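Local coordinates for protein putative hydrolase (Agrobacterium vitis, PDB 3LLC) that probably hydrolyses acyl esters and thioesters, including fatty acyl groups carried on protein cysteines, as a member of the alpha/beta hydrolase family, at residues Gly139-Ala144 against His210-Met215; Cys40-Gly45 against Thr53-Met58. All coordinates share one frame; numbering follows the deposited sequence. Where two conformers were deposited one is given.

Contact 1 (Gly139-Ala144 against His210-Met215); sequences GMVLIA and HILQGM
Four backbone hydrogen bonds tie Met140, Leu142 and Ala144 to His210 and Leu212, joining two neighbouring parallel strands of the central sheet. His210 N donates to Met140 O at 3.0 Å, and Leu142 N answers with a bond to His210 O. One step on, Leu212 N reaches Leu142 O, and Ala144 N closes the series on Leu212 O at 2.9 Å with an almost straight N-H...O angle of 176°. His210, Leu142 and Leu212 each use both their N-H and their carbonyl. Alpha hydrogens add to these carbonyls: Val141 CA lies 3.3 Å from His210 O, and Ile211 CA is as close to Leu142 O.

Apolar side chains alternate between the two faces. On one, Leu212 CD1 lies 4.3 Å from Val141 CG1 and a little farther from Ile143 CG1, so a single leucine methyl bridges two residues of the next strand; helix 252-266 covers Val141 and Ile143 there. On the other, Leu142 CB meets Ile211 CG1, with helix 222-230 beyond the isoleucine.

Of the polar side chains, His210 leads away from strand 136-143 and bonds through NE2 to Thr240 OG1. Gln213 instead curls back over the contact: its bend at chi2 (74°) brings OE1 to 3.4 Å from Ala144 CA, while NE2 donates to Gly214 O at 3.0 Å, on a lone pair in the carbonyl plane. The same NE2 has a weak bond to Asp217.

The peptide groups facing this seam are thus paired between oily side chains on both faces. Strand 209-214 leads directly to Asp217, the probable catalytic acid, so the pairing and the Gln213 amide lie right beside the probable triad, whose Asp217 and His247 both touch Ala144.

Contact 2 (Cys40-Gly45 against Thr53-Met58); sequences CIWLGG and TKALEM
Lys54 meets the six-membered ring of Trp42 at its rim: Lys54 CB sits above the rim, 3.5 Å from Trp42 CH2, while Lys54 CE lies beyond that edge, near the ring plane. Bends at chi3 and chi4 then carry its amine off to Arg248 O, where NZ is hydrogen-bonded. Ala55 CB stands over the five-membered ring on the same side, 3.7 Å from its centroid and 7° off the normal, a CH-pi contact; Lys54 C lies over this face as well. With CG anti to its backbone N (chi1 -178°), Trp42 extends from the strand into this position. One turn on, Met58, a selenomethionine here, approaches the ring near its plane. Its SE lies 3.8 Å from Trp42 CB and 3.9 Å from Cys40 CB, and the bend at chi3 (70°) places CE 3.6 Å from Cys40 O, so SE and CE lie along the strand backbone from Cys40 to Trp42.

Helix 53-65 runs back antiparallel to strand 39-43, as the connection of a beta-alpha-beta unit leading to strand 68-72. Strand 107-113 flanks strand 39-43 on its other edge, and helix 252-266 packs beside the contact against Cys40 and Lys54.

In the fold
Both contacts involve strands of the eight-stranded mixed sheet of the alpha/beta hydrolase fold, their centres about 13 Å apart. Along the chain contact 2 is completed first; both segments of contact 1 come later. Strand 107-113 lies between strands 39-43 and 136-143, and it leads into the probable nucleophile elbow at Ser114. The two contacts meet directly: Ile143 CD1 packs on Trp42 CZ3 at 4.1 Å, and Ile143 CG2 lies near Lys54 CD. Helix 252-266 touches residues of both. Contact 1 thus joins neighbouring strands within the sheet, contact 2 lays a helix on it, and together they border the elbow strand from both sides.

Contact 1 (Gly139-Ala144 against His210-Met215)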
ATOM      1  N   GLY A 139      -4.600 -13.615   2.091  1.00 20.14           N
ATOM      2  CA  GLY A 139      -4.322 -13.298   0.681  1.00 19.73           C
ATOM      3  C   GLY A 139      -3.921 -11.850   0.491  1.00 21.02           C
ATOM      4  O   GLY A 139      -4.119 -11.018   1.387  1.00 19.83           O
HETATM    5  N   MSE A 140      -3.358 -11.548  -0.685  1.00 19.71           N
HETATM    6  CA  MSE A 140      -2.890 -10.191  -0.989  0.50 19.31           C
HETATM    7  C   MSE A 140      -3.181  -9.905  -2.460  1.00 22.04           C
HETATM    8  O   MSE A 140      -2.900 -10.729  -3.345  1.00 22.83           O
HETATM    9  CB  MSE A 140      -1.381 -10.016  -0.692  0.50 19.58           C
HETATM   10  CG  MSE A 140      -0.942 -10.246   0.787  0.50 16.42           C
HETATM   11 SE   MSE A 140       1.030 -10.328   0.948  0.38 26.54          SE
HETATM   12  CE  MSE A 140       1.350  -9.470  -0.796  0.50 10.21           C
ATOM     13  N   VAL A 141      -3.780  -8.728  -2.718  1.00 19.38           N
ATOM     14  CA  VAL A 141      -4.079  -8.272  -4.076  1.00 19.84           C
ATOM     15  C   VAL A 141      -3.258  -6.970  -4.221  1.00 20.46           C
ATOM     16  O   VAL A 141      -3.398  -6.051  -3.396  1.00 23.36           O
ATOM     17  CB  VAL A 141      -5.562  -8.043  -4.299  1.00 20.05           C
ATOM     18  CG1 VAL A 141      -5.784  -7.392  -5.693  1.00 22.07           C
ATOM     19  CG2 VAL A 141      -6.398  -9.384  -4.182  1.00 19.94           C
ATOM     20  N   LEU A 142      -2.341  -6.933  -5.182  1.00 18.97           N
ATOM     21  CA  LEU A 142      -1.400  -5.798  -5.342  1.00 19.33           C
ATOM     22  C   LEU A 142      -1.664  -5.135  -6.709  1.00 24.08           C
ATOM     23  O   LEU A 142      -1.707  -5.829  -7.710  1.00 24.87           O
ATOM     24  CB  LEU A 142       0.035  -6.297  -5.247  1.00 23.38           C
ATOM     25  CG  LEU A 142       0.422  -7.071  -3.973  1.00 24.39           C
ATOM     26  CD1 LEU A 142       1.886  -7.553  -4.053  1.00 22.54           C
ATOM     27  CD2 LEU A 142       0.175  -6.163  -2.776  1.00 24.27           C
ATOM     28  N   ILE A 143      -1.890  -3.815  -6.719  1.00 21.36           N
ATOM     29  CA  ILE A 143      -2.279  -3.067  -7.918  1.00 21.54           C
ATOM     30  C   ILE A 143      -1.115  -2.123  -8.250  1.00 22.34           C
ATOM     31  O   ILE A 143      -0.817  -1.242  -7.461  1.00 21.53           O
ATOM     32  CB  ILE A 143      -3.567  -2.265  -7.658  1.00 23.06           C
ATOM     33  CG1 ILE A 143      -4.711  -3.222  -7.228  1.00 29.00           C
ATOM     34  CG2 ILE A 143      -3.965  -1.407  -8.904  1.00 20.67           C
ATOM     35  CD1 ILE A 143      -5.469  -2.793  -6.075  1.00 32.54           C
ATOM     36  N   ALA A 144      -0.459  -2.335  -9.393  1.00 21.02           N
ATOM     37  CA  ALA A 144       0.739  -1.580  -9.808  1.00 20.91           C
ATOM     38  C   ALA A 144       1.710  -1.388  -8.648  1.00 22.72           C
ATOM     39  O   ALA A 144       2.142  -0.281  -8.350  1.00 22.00           O
ATOM     40  CB  ALA A 144       0.320  -0.194 -10.435  1.00 21.64           C
ATOM     41  N   HIS A 210      -2.010 -12.047  -5.886  1.00 18.82           N
ATOM     42  CA  HIS A 210      -2.437 -11.711  -7.240  1.00 19.88           C
ATOM     43  C   HIS A 210      -2.022 -10.276  -7.486  1.00 20.18           C
ATOM     44  O   HIS A 210      -2.499  -9.362  -6.780  1.00 22.48           O
ATOM     45  CB  HIS A 210      -3.947 -11.820  -7.370  1.00 18.53           C
ATOM     46  CG  HIS A 210      -4.454 -11.779  -8.790  1.00 19.54           C
ATOM     47  ND1 HIS A 210      -5.696 -12.266  -9.144  1.00 27.81           N
ATOM     48  CD2 HIS A 210      -3.891 -11.325  -9.936  1.00 24.00           C
ATOM     49  CE1 HIS A 210      -5.879 -12.097 -10.446  1.00 26.68           C
ATOM     50  NE2 HIS A 210      -4.795 -11.539 -10.953  1.00 21.78           N
ATOM     51  N   ILE A 211      -1.175 -10.084  -8.494  1.00 19.32           N
ATOM     52  CA  ILE A 211      -0.728  -8.731  -8.941  1.00 19.67           C
ATOM     53  C   ILE A 211      -1.481  -8.348 -10.243  1.00 20.02           C
ATOM     54  O   ILE A 211      -1.615  -9.177 -11.154  1.00 19.18           O
ATOM     55  CB  ILE A 211       0.785  -8.704  -9.234  1.00 20.24           C
ATOM     56  CG1 ILE A 211       1.618  -9.147  -8.011  1.00 21.85           C
ATOM     57  CG2 ILE A 211       1.261  -7.273  -9.730  1.00 18.54           C
ATOM     58  CD1 ILE A 211       3.007  -9.778  -8.382  1.00 21.94           C
ATOM     59  N   LEU A 212      -1.978  -7.097 -10.292  1.00 18.61           N
ATOM     60  CA  LEU A 212      -2.628  -6.506 -11.478  1.00 19.53           C
ATOM     61  C   LEU A 212      -1.727  -5.323 -11.894  1.00 20.60           C
ATOM     62  O   LEU A 212      -1.388  -4.468 -11.053  1.00 20.54           O
ATOM     63  CB  LEU A 212      -4.027  -6.006 -11.148  1.00 20.17           C
ATOM     64  CG  LEU A 212      -5.107  -7.068 -10.837  1.00 28.42           C
ATOM     65  CD1 LEU A 212      -6.183  -6.532  -9.891  1.00 33.13           C
ATOM     66  CD2 LEU A 212      -5.781  -7.525 -12.123  1.00 28.78           C
ATOM     67  N   GLN A 213      -1.323  -5.293 -13.172  1.00 19.95           N
ATOM     68  CA  GLN A 213      -0.316  -4.339 -13.653  1.00 19.01           C
ATOM     69  C   GLN A 213      -0.581  -3.955 -15.115  1.00 18.64           C
ATOM     70  O   GLN A 213      -0.771  -4.815 -16.019  1.00 16.77           O
ATOM     71  CB  GLN A 213       1.085  -4.964 -13.509  1.00 19.38           C
ATOM     72  CG  GLN A 213       2.225  -4.180 -14.134  1.00 20.19           C
ATOM     73  CD  GLN A 213       2.602  -2.935 -13.336  1.00 23.51           C
ATOM     74  OE1 GLN A 213       2.801  -2.981 -12.105  1.00 22.79           O
ATOM     75  NE2 GLN A 213       2.735  -1.813 -14.048  1.00 18.87           N
ATOM     76  N   GLY A 214      -0.582  -2.647 -15.369  1.00 17.88           N
ATOM     77  CA  GLY A 214      -0.730  -2.149 -16.725  1.00 16.43           C
ATOM     78  C   GLY A 214       0.591  -2.097 -17.480  1.00 15.92           C
ATOM     79  O   GLY A 214       1.645  -1.810 -16.886  1.00 20.00           O
HETATM   80  N   MSE A 215       0.550  -2.351 -18.785  1.00 16.95           N
HETATM   81  CA  MSE A 215       1.764  -2.282 -19.609  1.00 17.23           C
HETATM   82  C   MSE A 215       1.952  -0.876 -20.250  1.00 19.89           C
HETATM   83  O   MSE A 215       2.906  -0.649 -20.965  1.00 20.23           O
HETATM   84  CB  MSE A 215       1.792  -3.400 -20.659  1.00 19.01           C
HETATM   85  CG  MSE A 215       1.643  -4.831 -20.056  1.00 17.52           C
HETATM   86 SE   MSE A 215       1.671  -6.204 -21.358  0.75 16.69          SE
HETATM   87  CE  MSE A 215       3.542  -6.247 -21.788  1.00 24.34           C
TER

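Contact 2 (Cys40-Gly45 against Thr53-Met58)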
ATOM      1  N   CYS A  40     -10.984  -6.965   4.557  1.00 20.33           N
ATOM      2  CA  CYS A  40     -10.142  -6.358   3.533  1.00 19.81           C
ATOM      3  C   CYS A  40      -9.563  -5.021   4.024  1.00 19.96           C
ATOM      4  O   CYS A  40     -10.319  -4.133   4.463  1.00 23.48           O
ATOM      5  CB  CYS A  40     -10.968  -6.136   2.268  1.00 20.30           C
ATOM      6  SG  CYS A  40     -11.699  -7.611   1.493  1.00 27.25           S
ATOM      7  N   ILE A  41      -8.245  -4.894   3.953  1.00 19.85           N
ATOM      8  CA  ILE A  41      -7.575  -3.638   4.348  0.50 19.23           C
ATOM      9  C   ILE A  41      -6.905  -2.988   3.157  1.00 19.81           C
ATOM     10  O   ILE A  41      -6.062  -3.574   2.451  1.00 20.97           O
ATOM     11  CB  ILE A  41      -6.550  -3.757   5.524  0.50 20.55           C
ATOM     12  CG1 ILE A  41      -6.037  -2.358   5.921  0.50 19.49           C
ATOM     13  CG2 ILE A  41      -5.400  -4.632   5.161  0.50 20.61           C
ATOM     14  CD1 ILE A  41      -5.403  -2.288   7.306  0.50 21.56           C
ATOM     15  N   TRP A  42      -7.341  -1.764   2.917  1.00 20.57           N
ATOM     16  CA  TRP A  42      -6.783  -0.916   1.866  1.00 21.16           C
ATOM     17  C   TRP A  42      -5.456  -0.303   2.310  1.00 21.14           C
ATOM     18  O   TRP A  42      -5.355   0.246   3.408  1.00 22.32           O
ATOM     19  CB  TRP A  42      -7.786   0.211   1.515  1.00 20.82           C
ATOM     20  CG  TRP A  42      -7.268   1.115   0.371  1.00 22.43           C
ATOM     21  CD1 TRP A  42      -6.805   2.427   0.481  1.00 23.65           C
ATOM     22  CD2 TRP A  42      -7.143   0.771  -1.023  1.00 23.47           C
ATOM     23  NE1 TRP A  42      -6.406   2.878  -0.745  1.00 20.88           N
ATOM     24  CE2 TRP A  42      -6.578   1.895  -1.683  1.00 22.06           C
ATOM     25  CE3 TRP A  42      -7.437  -0.381  -1.781  1.00 22.31           C
ATOM     26  CZ2 TRP A  42      -6.335   1.911  -3.067  1.00 27.84           C
ATOM     27  CZ3 TRP A  42      -7.165  -0.372  -3.163  1.00 28.88           C
ATOM     28  CH2 TRP A  42      -6.630   0.784  -3.785  1.00 27.76           C
ATOM     29  N   LEU A  43      -4.433  -0.388   1.454  1.00 20.03           N
ATOM     30  CA  LEU A  43      -3.175   0.327   1.651  0.50 20.97           C
ATOM     31  C   LEU A  43      -2.935   1.153   0.385  1.00 21.67           C
ATOM     32  O   LEU A  43      -2.630   0.588  -0.668  1.00 20.76           O
ATOM     33  CB  LEU A  43      -2.020  -0.651   1.882  0.50 21.27           C
ATOM     34  CG  LEU A  43      -2.172  -1.588   3.099  0.50 21.51           C
ATOM     35  CD1 LEU A  43      -1.190  -2.790   3.019  0.50 21.91           C
ATOM     36  CD2 LEU A  43      -2.004  -0.806   4.425  0.50 17.05           C
ATOM     37  N   GLY A  44      -3.080   2.469   0.490  1.00 23.00           N
ATOM     38  CA  GLY A  44      -3.035   3.332  -0.699  1.00 23.33           C
ATOM     39  C   GLY A  44      -1.664   3.787  -1.195  1.00 21.96           C
ATOM     40  O   GLY A  44      -0.618   3.484  -0.591  1.00 21.70           O
ATOM     41  N   GLY A  45      -1.680   4.497  -2.328  1.00 23.78           N
ATOM     42  CA  GLY A  45      -0.450   5.070  -2.922  1.00 25.49           C
ATOM     43  C   GLY A  45       0.078   6.342  -2.244  1.00 25.05           C
ATOM     44  O   GLY A  45      -0.580   6.959  -1.397  1.00 25.20           O
ATOM     45  N   THR A  53     -11.309   6.398  -5.690  1.00 25.18           N
ATOM     46  CA  THR A  53     -12.185   5.434  -6.387  1.00 24.66           C
ATOM     47  C   THR A  53     -11.924   3.979  -6.047  1.00 21.36           C
ATOM     48  O   THR A  53     -12.870   3.249  -5.742  1.00 22.67           O
ATOM     49  CB  THR A  53     -12.047   5.584  -7.918  1.00 26.30           C
ATOM     50  OG1 THR A  53     -12.456   6.909  -8.246  1.00 25.58           O
ATOM     51  CG2 THR A  53     -12.935   4.582  -8.666  1.00 28.35           C
ATOM     52  N   LYS A  54     -10.669   3.561  -6.124  1.00 22.16           N
ATOM     53  CA  LYS A  54     -10.321   2.127  -5.880  1.00 22.08           C
ATOM     54  C   LYS A  54     -10.639   1.716  -4.424  1.00 23.62           C
ATOM     55  O   LYS A  54     -11.198   0.622  -4.187  1.00 21.09           O
ATOM     56  CB  LYS A  54      -8.878   1.819  -6.230  1.00 22.67           C
ATOM     57  CG  LYS A  54      -8.553   1.785  -7.741  1.00 20.98           C
ATOM     58  CD  LYS A  54      -7.107   1.319  -8.001  1.00 25.15           C
ATOM     59  CE  LYS A  54      -5.987   2.217  -7.466  1.00 32.02           C
ATOM     60  NZ  LYS A  54      -5.934   3.559  -8.220  1.00 23.98           N
ATOM     61  N   ALA A  55     -10.320   2.597  -3.481  1.00 21.07           N
ATOM     62  CA  ALA A  55     -10.614   2.373  -2.052  1.00 22.46           C
ATOM     63  C   ALA A  55     -12.103   2.210  -1.801  1.00 22.29           C
ATOM     64  O   ALA A  55     -12.526   1.271  -1.085  1.00 21.72           O
ATOM     65  CB  ALA A  55     -10.028   3.495  -1.159  1.00 18.28           C
ATOM     66  N   LEU A  56     -12.918   3.104  -2.398  1.00 21.86           N
ATOM     67  CA  LEU A  56     -14.364   3.038  -2.238  1.00 20.12           C
ATOM     68  C   LEU A  56     -14.948   1.755  -2.842  1.00 21.02           C
ATOM     69  O   LEU A  56     -15.936   1.207  -2.302  1.00 20.81           O
ATOM     70  CB  LEU A  56     -15.072   4.264  -2.870  1.00 20.13           C
ATOM     71  CG  LEU A  56     -14.916   5.621  -2.167  1.00 27.52           C
ATOM     72  CD1 LEU A  56     -15.606   6.759  -3.016  1.00 28.59           C
ATOM     73  CD2 LEU A  56     -15.487   5.589  -0.743  1.00 29.29           C
ATOM     74  N   GLU A  57     -14.368   1.311  -3.971  1.00 19.51           N
ATOM     75  CA  GLU A  57     -14.794   0.077  -4.628  1.00 22.23           C
ATOM     76  C   GLU A  57     -14.501  -1.159  -3.776  1.00 21.50           C
ATOM     77  O   GLU A  57     -15.348  -2.076  -3.711  1.00 21.12           O
ATOM     78  CB  GLU A  57     -14.184  -0.067  -6.032  1.00 20.89           C
ATOM     79  CG  GLU A  57     -14.823   0.919  -7.049  1.00 23.11           C
ATOM     80  CD  GLU A  57     -16.230   0.577  -7.497  1.00 28.88           C
ATOM     81  OE1 GLU A  57     -16.731  -0.560  -7.304  1.00 28.15           O
ATOM     82  OE2 GLU A  57     -16.861   1.459  -8.112  1.00 33.95           O
HETATM   83  N   MSE A  58     -13.334  -1.172  -3.151  1.00 21.73           N
HETATM   84  CA  MSE A  58     -12.954  -2.274  -2.203  1.00 23.11           C
HETATM   85  C   MSE A  58     -13.994  -2.333  -1.083  1.00 22.79           C
HETATM   86  O   MSE A  58     -14.537  -3.381  -0.810  1.00 23.73           O
HETATM   87  CB  MSE A  58     -11.571  -2.065  -1.588  1.00 21.39           C
HETATM   88  CG  MSE A  58     -11.060  -3.275  -0.747  1.00 25.20           C
HETATM   89 SE   MSE A  58      -9.792  -2.860   0.592  0.75 19.51          SE
HETATM   90  CE  MSE A  58     -11.037  -1.931   1.761  1.00 21.23           C
TER